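Local coordinates for protein predicted sugar phosphatases of the HAD superfamily (Cytophaga hutchinsonii, PDB 2HX1) that probably hydrolyses sugar phosphates, as a magnesium-binding phosphatase of the HAD superfamily, at residues A56-S59 with P60-A64; V100-L103 with G104-S108; S123-D126 with D127-G131; F144-F147 with H148-K152; K152-N155 with L156-R160. One frame throughout, in Å; residues are numbered along the deposited sequence.

Along the chain, interaction 1 caps helix 60-69 after the loop from strand 48-53, beside the six-stranded sheet whose strands 16-19 and 228-232 lead to the magnesium-binding residues. The other four lie in or around the five-stranded sheet. Interaction 2 turns strand 98-103 into helix 106-110, and Ser108 packs on Ser57 of interaction 1. Interaction 3 closes a turn within the loop between strands 117-121 and 133-138. Interactions 4 and 5 start and end helix 146-159. All follow in series without nesting or crossing, except that 4 and 5 overlap at Lys152. Leu103 packs on Phe144, Asp149, Leu150 and Thr153, tying that helix to interaction 2; Lys152 NZ makes weak bonds to Ser123 O and Ile125 O of interaction 3.

Interaction 1: residues A56-S59 with P60-A64; sequences ASRS and PEQLA
The flat ends of Gln62 and Arg58, the latter in one of its two conformers, do not stack: the amide and guanidinium planes are 55° apart, and the two side chains cross at about a right angle. What meets is the aliphatic base of the arginine, with Arg58 CB 3.8 Å from Gln62 CB. The amide instead turns its oxygen back to the backbone, where Ser59 N gives a straight but weak bond to Gln62 OE1 (3.4 Å, 170°). In return Gln62 N donates to Ser59 OG at 3.1 Å. These reciprocal bonds make a capping box, with Ser59 at the N-cap of helix 60-69 and Gln62 three residues on. With chi1 at 67°, the hydroxyl of Ser59 sits between its own backbone N and carbonyl carbon, which directs OG to the N-H of Gln62. The first full helical bond runs from Leu63 N to Ser59 O (2.8 Å), almost in line with the carbonyl. Glu61, bent at chi2, curls its carboxylate towards the cap: a water lies 2.7 Å from Ser59 OG and gives a weak bond to Glu61 OE1. Leu63 CD2 rests 4.0 Å from Arg58 CB. The loop descends from strand 48-53, and Ser57 OG is bonded to Asp55. Helix 60-69 then lies against its neighbours through Leu63 and Ala64 on strand 80-82 and Pro60 on Met85 of helix 83-94, while Tyr111 covers Ser59 and Pro60.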
loop_
_atom_site.group_PDB
_atom_site.type_symbol
_atom_site.label_atom_id
_atom_site.label_comp_id
_atom_site.label_asym_id
_atom_site.label_seq_id
_atom_site.Cartn_x
_atom_site.Cartn_y
_atom_site.Cartn_z
ATOM N N ALA A 56 20.261 -3.390 -15.558
ATOM C CA ALA A 56 21.459 -4.008 -14.965
ATOM C C ALA A 56 21.584 -5.521 -15.320
ATOM O O ALA A 56 22.203 -6.297 -14.595
ATOM C CB ALA A 56 21.436 -3.806 -13.464
ATOM N N SER A 57 20.997 -5.925 -16.448
ATOM C CA SER A 57 21.003 -7.335 -16.861
ATOM C C SER A 57 22.237 -7.706 -17.697
ATOM O O SER A 57 22.370 -8.862 -18.042
ATOM C CB SER A 57 19.753 -7.689 -17.685
ATOM O OG SER A 57 19.777 -7.010 -18.921
ATOM N N ARG A 58 23.055 -6.711 -18.060
ATOM C CA ARG A 58 24.266 -6.864 -18.867
ATOM C C ARG A 58 25.265 -5.789 -18.441
ATOM O O ARG A 58 24.875 -4.793 -17.842
ATOM C CB ARG A 58 23.946 -6.643 -20.354
ATOM C CG ARG A 58 23.459 -7.868 -21.088
ATOM C CD ARG A 58 22.590 -7.539 -22.306
ATOM N NE ARG A 58 21.732 -8.686 -22.620
ATOM C CZ ARG A 58 20.492 -8.861 -22.164
ATOM N NH1 ARG A 58 19.910 -7.954 -21.389
ATOM N NH2 ARG A 58 19.813 -9.951 -22.501
ATOM N N SER A 59 26.531 -5.970 -18.792
ATOM C CA SER A 59 27.547 -4.929 -18.628
ATOM C C SER A 59 27.320 -3.804 -19.630
ATOM O O SER A 59 26.669 -4.021 -20.639
ATOM C CB SER A 59 28.942 -5.490 -18.885
ATOM O OG SER A 59 29.134 -5.865 -20.250
ATOM N N PRO A 60 27.874 -2.610 -19.366
ATOM C CA PRO A 60 27.824 -1.508 -20.356
ATOM C C PRO A 60 28.374 -1.895 -21.732
ATOM O O PRO A 60 27.810 -1.503 -22.754
ATOM C CB PRO A 60 28.687 -0.424 -19.722
ATOM C CG PRO A 60 28.562 -0.670 -18.259
ATOM C CD PRO A 60 28.552 -2.190 -18.125
ATOM N N GLU A 61 29.443 -2.686 -21.737
ATOM C CA GLU A 61 30.061 -3.218 -22.968
ATOM C C GLU A 61 29.084 -4.059 -23.785
ATOM O O GLU A 61 29.017 -3.921 -24.995
ATOM C CB GLU A 61 31.318 -4.073 -22.624
ATOM C CG GLU A 61 32.394 -3.338 -21.728
ATOM C CD GLU A 61 32.234 -3.579 -20.175
ATOM O OE1 GLU A 61 32.835 -4.553 -19.626
ATOM O OE2 GLU A 61 31.537 -2.784 -19.503
ATOM N N GLN A 62 28.326 -4.920 -23.107
ATOM C CA GLN A 62 27.284 -5.754 -23.736
ATOM C C GLN A 62 26.068 -4.951 -24.125
ATOM O O GLN A 62 25.482 -5.204 -25.159
ATOM C CB GLN A 62 26.862 -6.910 -22.812
ATOM C CG GLN A 62 27.906 -8.036 -22.708
ATOM C CD GLN A 62 27.549 -9.120 -21.643
ATOM O OE1 GLN A 62 27.273 -8.812 -20.448
ATOM N NE2 GLN A 62 27.558 -10.392 -22.077
ATOM N N LEU A 63 25.689 -3.970 -23.312
ATOM C CA LEU A 63 24.622 -3.044 -23.676
ATOM C C LEU A 63 24.980 -2.278 -24.953
ATOM O O LEU A 63 24.127 -2.111 -25.831
ATOM C CB LEU A 63 24.351 -2.071 -22.516
ATOM C CG LEU A 63 23.775 -2.609 -21.206
ATOM C CD1 LEU A 63 23.755 -1.470 -20.159
ATOM C CD2 LEU A 63 22.386 -3.135 -21.471
ATOM N N ALA A 64 26.236 -1.838 -25.063
ATOM C CA ALA A 64 26.722 -1.157 -26.282
ATOM C C ALA A 64 26.754 -2.100 -27.482
ATOM O O ALA A 64 26.395 -1.699 -28.585
ATOM C CB ALA A 64 28.111 -0.513 -26.071
HETATM O O HOH W 1 31.334 -7.409 -20.697
#

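Interaction 2: residues V100-L103 with G104-S108; sequences VAYL and GTANS
The Tyr102 ring lies beside the backbone of Gly104, Thr105 and Ala106, where strand 98-103 of a beta-alpha-beta unit turns into helix 106-110. Contact is made along one side of the ring and at the hydroxyl. Gly104 N approaches the ring edge near its plane, 3.8 Å from Tyr102 CD1. Further out, Thr105 O comes to 3.6 Å from Tyr102 CE1 from an oblique direction. The phenol oxygen ends against the first turn of the helix, with Tyr102 OH 3.6 Å from Ala106 CA. A chi1 of 70° brings the ring alongside the loop, edge towards Gly104, whereas Leu103 points the other way, to Phe144 and helix 146-159. Gly104 is nearly fully extended, with phi and psi (160° and -159°) readily reached by glycine. A water bridges Tyr102 and Gly104, accepting from Gly104 N at 3.1 Å and lying 2.9 Å from Tyr102 O. Thr105 is the N-cap: Ser108 N donates to Thr105 OG1 at 3.2 Å. The serine side chain adds a second tie across this first turn, for Ser108 OG gives its proton to Thr105 O at 2.6 Å, in the carbonyl plane and on a lone pair.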
loop_
_atom_site.group_PDB
_atom_site.type_symbol
_atom_site.label_atom_id
_atom_site.label_comp_id
_atom_site.label_asym_id
_atom_site.label_seq_id
_atom_site.Cartn_x
_atom_site.Cartn_y
_atom_site.Cartn_z
ATOM N N VAL A 100 27.131 -14.541 -3.441
ATOM C CA VAL A 100 26.028 -13.626 -3.820
ATOM C C VAL A 100 25.037 -14.463 -4.622
ATOM O O VAL A 100 25.400 -15.047 -5.640
ATOM C CB VAL A 100 26.556 -12.381 -4.612
ATOM C CG1 VAL A 100 25.426 -11.556 -5.210
ATOM C CG2 VAL A 100 27.403 -11.489 -3.693
ATOM N N ALA A 101 23.819 -14.619 -4.098
ATOM C CA ALA A 101 22.769 -15.384 -4.779
ATOM C C ALA A 101 22.078 -14.481 -5.816
ATOM O O ALA A 101 21.963 -13.268 -5.627
ATOM C CB ALA A 101 21.782 -15.955 -3.755
ATOM N N TYR A 102 21.672 -15.043 -6.941
ATOM C CA TYR A 102 21.006 -14.230 -7.934
ATOM C C TYR A 102 19.809 -14.907 -8.563
ATOM O O TYR A 102 19.742 -16.118 -8.664
ATOM C CB TYR A 102 21.982 -13.773 -9.026
ATOM C CG TYR A 102 22.490 -14.862 -9.969
ATOM C CD1 TYR A 102 21.785 -15.191 -11.115
ATOM C CD2 TYR A 102 23.700 -15.527 -9.718
ATOM C CE1 TYR A 102 22.259 -16.167 -11.995
ATOM C CE2 TYR A 102 24.175 -16.482 -10.572
ATOM C CZ TYR A 102 23.455 -16.804 -11.712
ATOM O OH TYR A 102 23.927 -17.760 -12.555
ATOM N N LEU A 103 18.882 -14.065 -8.999
ATOM C CA LEU A 103 17.779 -14.451 -9.832
ATOM C C LEU A 103 18.009 -13.848 -11.216
ATOM O O LEU A 103 18.022 -12.634 -11.387
ATOM C CB LEU A 103 16.439 -13.995 -9.222
ATOM C CG LEU A 103 15.902 -14.751 -8.008
ATOM C CD1 LEU A 103 14.509 -14.248 -7.652
ATOM C CD2 LEU A 103 15.899 -16.290 -8.207
ATOM N N GLY A 104 18.226 -14.714 -12.200
ATOM C CA GLY A 104 18.550 -14.272 -13.559
ATOM C C GLY A 104 19.216 -15.374 -14.355
ATOM O O GLY A 104 19.085 -16.550 -14.014
ATOM N N THR A 105 19.933 -14.971 -15.412
ATOM C CA THR A 105 20.717 -15.858 -16.264
ATOM C C THR A 105 22.196 -15.767 -15.886
ATOM O O THR A 105 22.663 -14.771 -15.328
ATOM C CB THR A 105 20.599 -15.468 -17.772
ATOM O OG1 THR A 105 20.876 -14.063 -17.944
ATOM C CG2 THR A 105 19.216 -15.796 -18.345
ATOM N N ALA A 106 22.941 -16.814 -16.228
ATOM C CA ALA A 106 24.385 -16.814 -16.010
ATOM C C ALA A 106 25.026 -15.599 -16.674
ATOM O O ALA A 106 25.889 -14.965 -16.067
ATOM C CB ALA A 106 25.016 -18.135 -16.530
ATOM N N ASN A 107 24.605 -15.260 -17.894
ATOM C CA ASN A 107 25.141 -14.099 -18.598
ATOM C C ASN A 107 24.843 -12.781 -17.840
ATOM O O ASN A 107 25.684 -11.901 -17.758
ATOM C CB ASN A 107 24.610 -14.064 -20.039
ATOM C CG ASN A 107 25.090 -15.261 -20.900
ATOM O OD1 ASN A 107 26.017 -16.008 -20.530
ATOM N ND2 ASN A 107 24.449 -15.431 -22.067
ATOM N N SER A 108 23.646 -12.657 -17.261
ATOM C CA SER A 108 23.334 -11.473 -16.427
ATOM C C SER A 108 24.241 -11.375 -15.202
ATOM O O SER A 108 24.561 -10.280 -14.759
ATOM C CB SER A 108 21.850 -11.434 -16.013
ATOM O OG SER A 108 21.490 -12.425 -15.050
HETATM O O HOH W 2 18.689 -17.528 -10.907
#

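Interaction 3: residues S123-D126 with D127-G131; sequences SAID and DSNIG
Asp126 reaches past Asp127 to Ser128. Its CB lies by the next peptide, 2.9 Å from Asp127 N. A chi1 of 58° turns CG in over its own main chain, and the carboxylate faces the turn. OD1 does the binding. Ser128 OG donates to Asp126 OD1 at 2.7 Å, on the syn lone pair of OD1; Ser128 N and Asn129 N add weak, strongly bent bonds to the same atom. Asp126 OD2 stays 3.7 Å from Ser128 OG. The pattern fits an Asx turn, though its defining bond is weak. The backbone closes the same loop, since Asp126 O accepts from both Ile130 N (2.8 Å) and Asn129 N (3.0 Å), the latter from above the carbonyl plane. Asn129 returns the bonding: Asn129 OD1 takes Asp126 N at 2.9 Å, and Asn129 ND2 gives Ala124 O an almost straight bond of 2.9 Å (177°) within the amide plane. Its two ends thus fix the rotation of the amide. In addition, Ile125 CG2 packs 4.0 Å from Ile130 CB, and Ile130 goes on to touch Leu156 and Lys159 of helix 146-159. One good and two weak donors on OD1 would be expected to favour the charged form of Asp126, and the loop before strand 133-138 is pinned by polar bonds more than by apolar packing.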
loop_
_atom_site.group_PDB
_atom_site.type_symbol
_atom_site.label_atom_id
_atom_site.label_comp_id
_atom_site.label_asym_id
_atom_site.label_seq_id
_atom_site.Cartn_x
_atom_site.Cartn_y
_atom_site.Cartn_z
ATOM N N SER A 123 18.720 -21.136 -7.127
ATOM C CA SER A 123 18.475 -22.565 -7.281
ATOM C C SER A 123 19.568 -23.464 -6.718
ATOM O O SER A 123 19.301 -24.618 -6.376
ATOM C CB SER A 123 18.374 -22.908 -8.761
ATOM O OG SER A 123 19.598 -22.615 -9.392
ATOM N N ALA A 124 20.798 -22.954 -6.655
ATOM C CA ALA A 124 21.944 -23.724 -6.136
ATOM C C ALA A 124 22.224 -23.460 -4.672
ATOM O O ALA A 124 23.317 -23.812 -4.174
ATOM C CB ALA A 124 23.205 -23.443 -6.966
ATOM N N ILE A 125 21.265 -22.842 -3.972
ATOM C CA ILE A 125 21.420 -22.562 -2.564
ATOM C C ILE A 125 20.595 -23.560 -1.778
ATOM O O ILE A 125 19.438 -23.825 -2.118
ATOM C CB ILE A 125 20.942 -21.154 -2.166
ATOM C CG1 ILE A 125 21.706 -20.094 -2.956
ATOM C CG2 ILE A 125 21.110 -20.942 -0.638
ATOM C CD1 ILE A 125 23.183 -20.084 -2.727
ATOM N N ASP A 126 21.211 -24.112 -0.735
ATOM C CA ASP A 126 20.562 -25.059 0.153
ATOM C C ASP A 126 21.204 -24.972 1.528
ATOM O O ASP A 126 22.107 -24.157 1.750
ATOM C CB ASP A 126 20.736 -26.489 -0.391
ATOM C CG ASP A 126 22.214 -26.890 -0.568
ATOM O OD1 ASP A 126 23.089 -26.432 0.218
ATOM O OD2 ASP A 126 22.515 -27.661 -1.516
ATOM N N ASP A 127 20.762 -25.830 2.438
ATOM C CA ASP A 127 21.312 -25.857 3.788
ATOM C C ASP A 127 22.837 -26.052 3.802
ATOM O O ASP A 127 23.531 -25.645 4.724
ATOM C CB ASP A 127 20.597 -26.948 4.595
ATOM C CG ASP A 127 19.151 -26.584 4.888
ATOM O OD1 ASP A 127 18.869 -25.391 5.170
ATOM O OD2 ASP A 127 18.287 -27.488 4.833
ATOM N N SER A 128 23.366 -26.655 2.762
ATOM C CA SER A 128 24.804 -26.908 2.715
ATOM C C SER A 128 25.623 -25.642 2.496
ATOM O O SER A 128 26.778 -25.614 2.890
ATOM C CB SER A 128 25.189 -27.926 1.623
ATOM O OG SER A 128 25.602 -27.277 0.407
ATOM N N ASN A 129 25.044 -24.605 1.875
ATOM C CA ASN A 129 25.789 -23.340 1.621
ATOM C C ASN A 129 25.074 -22.031 2.017
ATOM O O ASN A 129 25.649 -20.935 1.864
ATOM C CB ASN A 129 26.256 -23.259 0.141
ATOM C CG ASN A 129 25.103 -23.338 -0.849
ATOM O OD1 ASN A 129 23.946 -23.217 -0.457
ATOM N ND2 ASN A 129 25.411 -23.551 -2.147
ATOM N N ILE A 130 23.855 -22.119 2.535
ATOM C CA ILE A 130 23.093 -20.920 2.832
ATOM C C ILE A 130 23.824 -20.021 3.815
ATOM O O ILE A 130 23.704 -18.808 3.770
ATOM C CB ILE A 130 21.671 -21.265 3.332
ATOM C CG1 ILE A 130 20.783 -20.018 3.309
ATOM C CG2 ILE A 130 21.704 -21.857 4.761
ATOM C CD1 ILE A 130 19.314 -20.291 3.587
ATOM N N GLY A 131 24.618 -20.608 4.702
ATOM C CA GLY A 131 25.301 -19.818 5.736
ATOM C C GLY A 131 26.384 -18.918 5.185
ATOM O O GLY A 131 26.923 -18.048 5.894
#

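Interaction 4: residues F144-F147 with H148-K152; sequences FNWF and HDLNK
Asn145 is the N-cap of helix 146-159, which follows strand 133-138 in a beta-alpha-beta unit, and it binds His148 in the first turn. Of the hydrogen bonds, the capping one is nearly straight at the proton: His148 N to Asn145 OD1, 2.9 Å and 173°, though the donor sits above the carbonyl plane, off the lone pairs. Having CG anti to the backbone N (chi1 -180°) is what swings the amide oxygen round to this N-H. The regular helical pattern starts with Asp149 N to Asn145 O (2.8 Å) and Leu150 N to Trp146 O (2.9 Å). A turn on, Asn151 ND2 reaches back to Phe147 O at 2.8 Å, in the carbonyl plane, while its OD1 is held by Ile182 of the second subunit. Among flat groups, the Asn145 amide stacks on the His148 imidazole with planes 19° apart and ND2 over one face. The rings of Phe147 and His148 meet only obliquely. In the apolar contacts, Leu150 takes Trp146 CB on its CD1 (3.9 Å) and the edge of the Phe144 ring on its CD2, 4.1 Å from Phe144 CE2; it also meets Leu103 and Trp146 of the second subunit. Trp146 bonds through NE1 to Asp141 O and meets Phe147 of the second subunit edge-to-face. Near the cap a water joins loop to helix, accepting from Asn145 N at 2.9 Å and donating to Asp149 OD2.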
loop_
_atom_site.group_PDB
_atom_site.type_symbol
_atom_site.label_atom_id
_atom_site.label_comp_id
_atom_site.label_asym_id
_atom_site.label_seq_id
_atom_site.Cartn_x
_atom_site.Cartn_y
_atom_site.Cartn_z
ATOM N N PHE A 144 15.347 -18.845 -14.634
ATOM C CA PHE A 144 15.063 -19.661 -13.474
ATOM C C PHE A 144 13.597 -20.063 -13.392
ATOM O O PHE A 144 12.728 -19.438 -14.013
ATOM C CB PHE A 144 15.489 -18.931 -12.192
ATOM C CG PHE A 144 14.768 -17.638 -11.955
ATOM C CD1 PHE A 144 15.213 -16.463 -12.554
ATOM C CD2 PHE A 144 13.669 -17.600 -11.096
ATOM C CE1 PHE A 144 14.525 -15.259 -12.360
ATOM C CE2 PHE A 144 12.981 -16.431 -10.866
ATOM C CZ PHE A 144 13.401 -15.233 -11.513
ATOM N N ASN A 145 13.340 -21.125 -12.629
ATOM C CA ASN A 145 11.990 -21.634 -12.409
ATOM C C ASN A 145 11.376 -20.825 -11.305
ATOM O O ASN A 145 11.839 -20.879 -10.168
ATOM C CB ASN A 145 11.947 -23.127 -12.034
ATOM C CG ASN A 145 10.511 -23.651 -11.815
ATOM O OD1 ASN A 145 9.746 -23.111 -10.997
ATOM N ND2 ASN A 145 10.150 -24.724 -12.532
ATOM N N TRP A 146 10.315 -20.090 -11.637
ATOM C CA TRP A 146 9.713 -19.150 -10.701
ATOM C C TRP A 146 9.058 -19.827 -9.505
ATOM O O TRP A 146 9.121 -19.322 -8.408
ATOM C CB TRP A 146 8.657 -18.275 -11.391
ATOM C CG TRP A 146 9.184 -17.075 -12.166
ATOM C CD1 TRP A 146 10.436 -16.896 -12.672
ATOM C CD2 TRP A 146 8.425 -15.932 -12.569
ATOM N NE1 TRP A 146 10.516 -15.698 -13.346
ATOM C CE2 TRP A 146 9.294 -15.084 -13.297
ATOM C CE3 TRP A 146 7.112 -15.536 -12.374
ATOM C CZ2 TRP A 146 8.878 -13.867 -13.832
ATOM C CZ3 TRP A 146 6.698 -14.321 -12.912
ATOM C CH2 TRP A 146 7.582 -13.498 -13.617
ATOM N N PHE A 147 8.379 -20.942 -9.722
ATOM C CA PHE A 147 7.716 -21.646 -8.627
ATOM C C PHE A 147 8.735 -22.086 -7.603
ATOM O O PHE A 147 8.555 -21.854 -6.376
ATOM C CB PHE A 147 6.932 -22.839 -9.147
ATOM C CG PHE A 147 6.412 -23.768 -8.075
ATOM C CD1 PHE A 147 5.326 -23.425 -7.294
ATOM C CD2 PHE A 147 6.980 -25.045 -7.898
ATOM C CE1 PHE A 147 4.818 -24.317 -6.333
ATOM C CE2 PHE A 147 6.477 -25.935 -6.940
ATOM C CZ PHE A 147 5.383 -25.577 -6.169
ATOM N N HIS A 148 9.812 -22.691 -8.103
ATOM C CA HIS A 148 10.907 -23.141 -7.250
ATOM C C HIS A 148 11.642 -22.004 -6.559
ATOM O O HIS A 148 11.792 -21.968 -5.335
ATOM C CB HIS A 148 11.902 -23.988 -8.055
ATOM C CG HIS A 148 11.350 -25.310 -8.486
ATOM N ND1 HIS A 148 11.871 -26.026 -9.547
ATOM C CD2 HIS A 148 10.314 -26.042 -8.005
ATOM C CE1 HIS A 148 11.174 -27.138 -9.701
ATOM N NE2 HIS A 148 10.217 -27.168 -8.786
ATOM N N ASP A 149 12.056 -21.025 -7.343
ATOM C CA ASP A 149 13.039 -20.038 -6.869
ATOM C C ASP A 149 12.481 -18.770 -6.279
ATOM O O ASP A 149 13.171 -18.116 -5.507
ATOM C CB ASP A 149 14.036 -19.768 -7.983
ATOM C CG ASP A 149 14.835 -21.016 -8.329
ATOM O OD1 ASP A 149 14.758 -21.983 -7.525
ATOM O OD2 ASP A 149 15.543 -21.033 -9.364
ATOM N N LEU A 150 11.236 -18.417 -6.586
ATOM C CA LEU A 150 10.565 -17.358 -5.821
ATOM C C LEU A 150 10.265 -17.804 -4.398
ATOM O O LEU A 150 10.455 -17.049 -3.431
ATOM C CB LEU A 150 9.264 -16.908 -6.489
ATOM C CG LEU A 150 9.559 -16.254 -7.846
ATOM C CD1 LEU A 150 8.308 -15.742 -8.462
ATOM C CD2 LEU A 150 10.624 -15.134 -7.727
ATOM N N ASN A 151 9.754 -19.024 -4.282
ATOM C CA ASN A 151 9.645 -19.677 -2.987
ATOM C C ASN A 151 10.973 -19.753 -2.267
ATOM O O ASN A 151 11.050 -19.360 -1.091
ATOM C CB ASN A 151 8.999 -21.050 -3.106
ATOM C CG ASN A 151 7.491 -20.977 -3.106
ATOM O OD1 ASN A 151 6.889 -20.557 -2.110
ATOM N ND2 ASN A 151 6.863 -21.412 -4.206
ATOM N N LYS A 152 12.031 -20.210 -2.937
ATOM C CA LYS A 152 13.349 -20.276 -2.258
ATOM C C LYS A 152 13.844 -18.882 -1.843
ATOM O O LYS A 152 14.467 -18.749 -0.822
ATOM C CB LYS A 152 14.438 -20.923 -3.141
ATOM C CG LYS A 152 14.460 -22.449 -3.155
ATOM C CD LYS A 152 15.707 -23.010 -3.926
ATOM C CE LYS A 152 16.360 -24.196 -3.164
ATOM N NZ LYS A 152 17.265 -25.089 -3.983
HETATM O O HOH W 3 15.366 -22.704 -11.262
#

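Interaction 5: residues K152-N155 with L156-R160; sequences KTVN and LLRKR
The last turns of helix 146-159 link Lys152, Thr153, Val154 and Asn155 to the residues four places on, in the beta-alpha-beta unit between strands 133-138 and 164-167. Leu156 N donates to Lys152 O at 2.8 Å, Leu157 N to Thr153 O at 3.0 Å and Arg158 N to Val154 O at 3.0 Å. The fourth bond, Lys159 N to Asn155 O, is weak and bent to 128° as the helix ends. One side of the helix faces the sheet, the other the second subunit. On the sheet side, Thr153 and Leu157 lie side by side and point the same way, with Thr153 CG2 4.1 Å from Leu157 CD1; both pack on Leu136 of strand 133-138, and Thr153 OG1 bonds to Asp149 O one turn back. On the other, Arg158 passes Val154 obliquely, its CD 3.9 Å from Val154 CG1. A bend at chi3 (64°) then carries its guanidinium alongside Asn155, with the planes of guanidinium and amide at 90° to each other. The polar ends serve the subunit interface: Asn155 OD1 accepts from Val180 N of the second subunit, and Arg158 NH1 gives to Thr178 O there. The aliphatic chain of Lys159 runs past Asn155 O, its CG 3.2 Å from that atom, and its NZ forms a salt bridge with Asp179 of the second subunit. Arg160 N still bonds to Leu156 O at 2.8 Å as Arg160 leaves helical geometry. The arrangement is that of an alpha/beta-fold helix with one side on the sheet and a mixed, partly polar side in a subunit interface.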
loop_
_atom_site.group_PDB
_atom_site.type_symbol
_atom_site.label_atom_id
_atom_site.label_comp_id
_atom_site.label_asym_id
_atom_site.label_seq_id
_atom_site.Cartn_x
_atom_site.Cartn_y
_atom_site.Cartn_z
ATOM N N LYS A 152 12.031 -20.210 -2.937
ATOM C CA LYS A 152 13.349 -20.276 -2.258
ATOM C C LYS A 152 13.844 -18.882 -1.843
ATOM O O LYS A 152 14.467 -18.749 -0.822
ATOM C CB LYS A 152 14.438 -20.923 -3.141
ATOM C CG LYS A 152 14.460 -22.449 -3.155
ATOM C CD LYS A 152 15.707 -23.010 -3.926
ATOM C CE LYS A 152 16.360 -24.196 -3.164
ATOM N NZ LYS A 152 17.265 -25.089 -3.983
ATOM N N THR A 153 13.573 -17.848 -2.643
ATOM C CA THR A 153 14.008 -16.480 -2.306
ATOM C C THR A 153 13.268 -15.944 -1.082
ATOM O O THR A 153 13.866 -15.338 -0.181
ATOM C CB THR A 153 13.791 -15.528 -3.489
ATOM O OG1 THR A 153 14.571 -15.995 -4.582
ATOM C CG2 THR A 153 14.213 -14.086 -3.153
ATOM N N VAL A 154 11.973 -16.222 -1.004
ATOM C CA VAL A 154 11.228 -15.876 0.203
ATOM C C VAL A 154 11.906 -16.509 1.419
ATOM O O VAL A 154 12.196 -15.819 2.403
ATOM C CB VAL A 154 9.714 -16.240 0.094
ATOM C CG1 VAL A 154 8.996 -16.262 1.469
ATOM C CG2 VAL A 154 9.017 -15.270 -0.822
ATOM N N ASN A 155 12.198 -17.808 1.348
ATOM C CA ASN A 155 12.804 -18.480 2.476
ATOM C C ASN A 155 14.252 -18.040 2.766
ATOM O O ASN A 155 14.654 -17.958 3.927
ATOM C CB ASN A 155 12.724 -19.975 2.278
ATOM C CG ASN A 155 11.312 -20.492 2.448
ATOM O OD1 ASN A 155 10.702 -20.298 3.508
ATOM N ND2 ASN A 155 10.774 -21.114 1.398
ATOM N N LEU A 156 15.010 -17.738 1.707
ATOM C CA LEU A 156 16.378 -17.253 1.856
ATOM C C LEU A 156 16.408 -15.973 2.667
ATOM O O LEU A 156 17.253 -15.809 3.558
ATOM C CB LEU A 156 16.985 -16.976 0.489
ATOM C CG LEU A 156 18.384 -16.362 0.482
ATOM C CD1 LEU A 156 19.401 -17.266 1.228
ATOM C CD2 LEU A 156 18.772 -16.137 -0.970
ATOM N N LEU A 157 15.485 -15.072 2.352
ATOM C CA LEU A 157 15.428 -13.771 2.996
ATOM C C LEU A 157 14.815 -13.818 4.406
ATOM O O LEU A 157 15.053 -12.934 5.225
ATOM C CB LEU A 157 14.629 -12.804 2.111
ATOM C CG LEU A 157 15.311 -12.428 0.793
ATOM C CD1 LEU A 157 14.401 -11.503 -0.012
ATOM C CD2 LEU A 157 16.713 -11.817 1.047
ATOM N N ARG A 158 13.960 -14.807 4.651
ATOM C CA ARG A 158 13.472 -15.089 5.994
ATOM C C ARG A 158 14.595 -15.638 6.867
ATOM O O ARG A 158 14.573 -15.440 8.074
ATOM C CB ARG A 158 12.340 -16.113 5.955
ATOM C CG ARG A 158 10.989 -15.537 5.434
ATOM C CD ARG A 158 9.880 -16.595 5.253
ATOM N NE ARG A 158 9.503 -17.204 6.541
ATOM C CZ ARG A 158 9.969 -18.366 7.000
ATOM N NH1 ARG A 158 10.821 -19.114 6.275
ATOM N NH2 ARG A 158 9.585 -18.788 8.204
ATOM N N LYS A 159 15.572 -16.322 6.262
ATOM C CA LYS A 159 16.623 -17.001 7.013
ATOM C C LYS A 159 17.936 -16.259 7.065
ATOM O O LYS A 159 18.756 -16.540 7.944
ATOM C CB LYS A 159 16.906 -18.384 6.436
ATOM C CG LYS A 159 15.762 -19.378 6.547
ATOM C CD LYS A 159 16.063 -20.567 5.681
ATOM C CE LYS A 159 15.116 -21.712 5.926
ATOM N NZ LYS A 159 15.349 -22.806 4.917
ATOM N N ARG A 160 18.191 -15.359 6.118
ATOM C CA ARG A 160 19.490 -14.675 6.072
ATOM C C ARG A 160 19.316 -13.161 6.175
ATOM O O ARG A 160 18.528 -12.552 5.450
ATOM C CB ARG A 160 20.272 -15.048 4.806
ATOM C CG ARG A 160 20.715 -16.519 4.780
ATOM C CD ARG A 160 21.851 -16.803 5.757
ATOM N NE ARG A 160 23.080 -16.126 5.349
ATOM C CZ ARG A 160 24.043 -15.741 6.180
ATOM N NH1 ARG A 160 23.939 -15.981 7.475
ATOM N NH2 ARG A 160 25.116 -15.114 5.734
#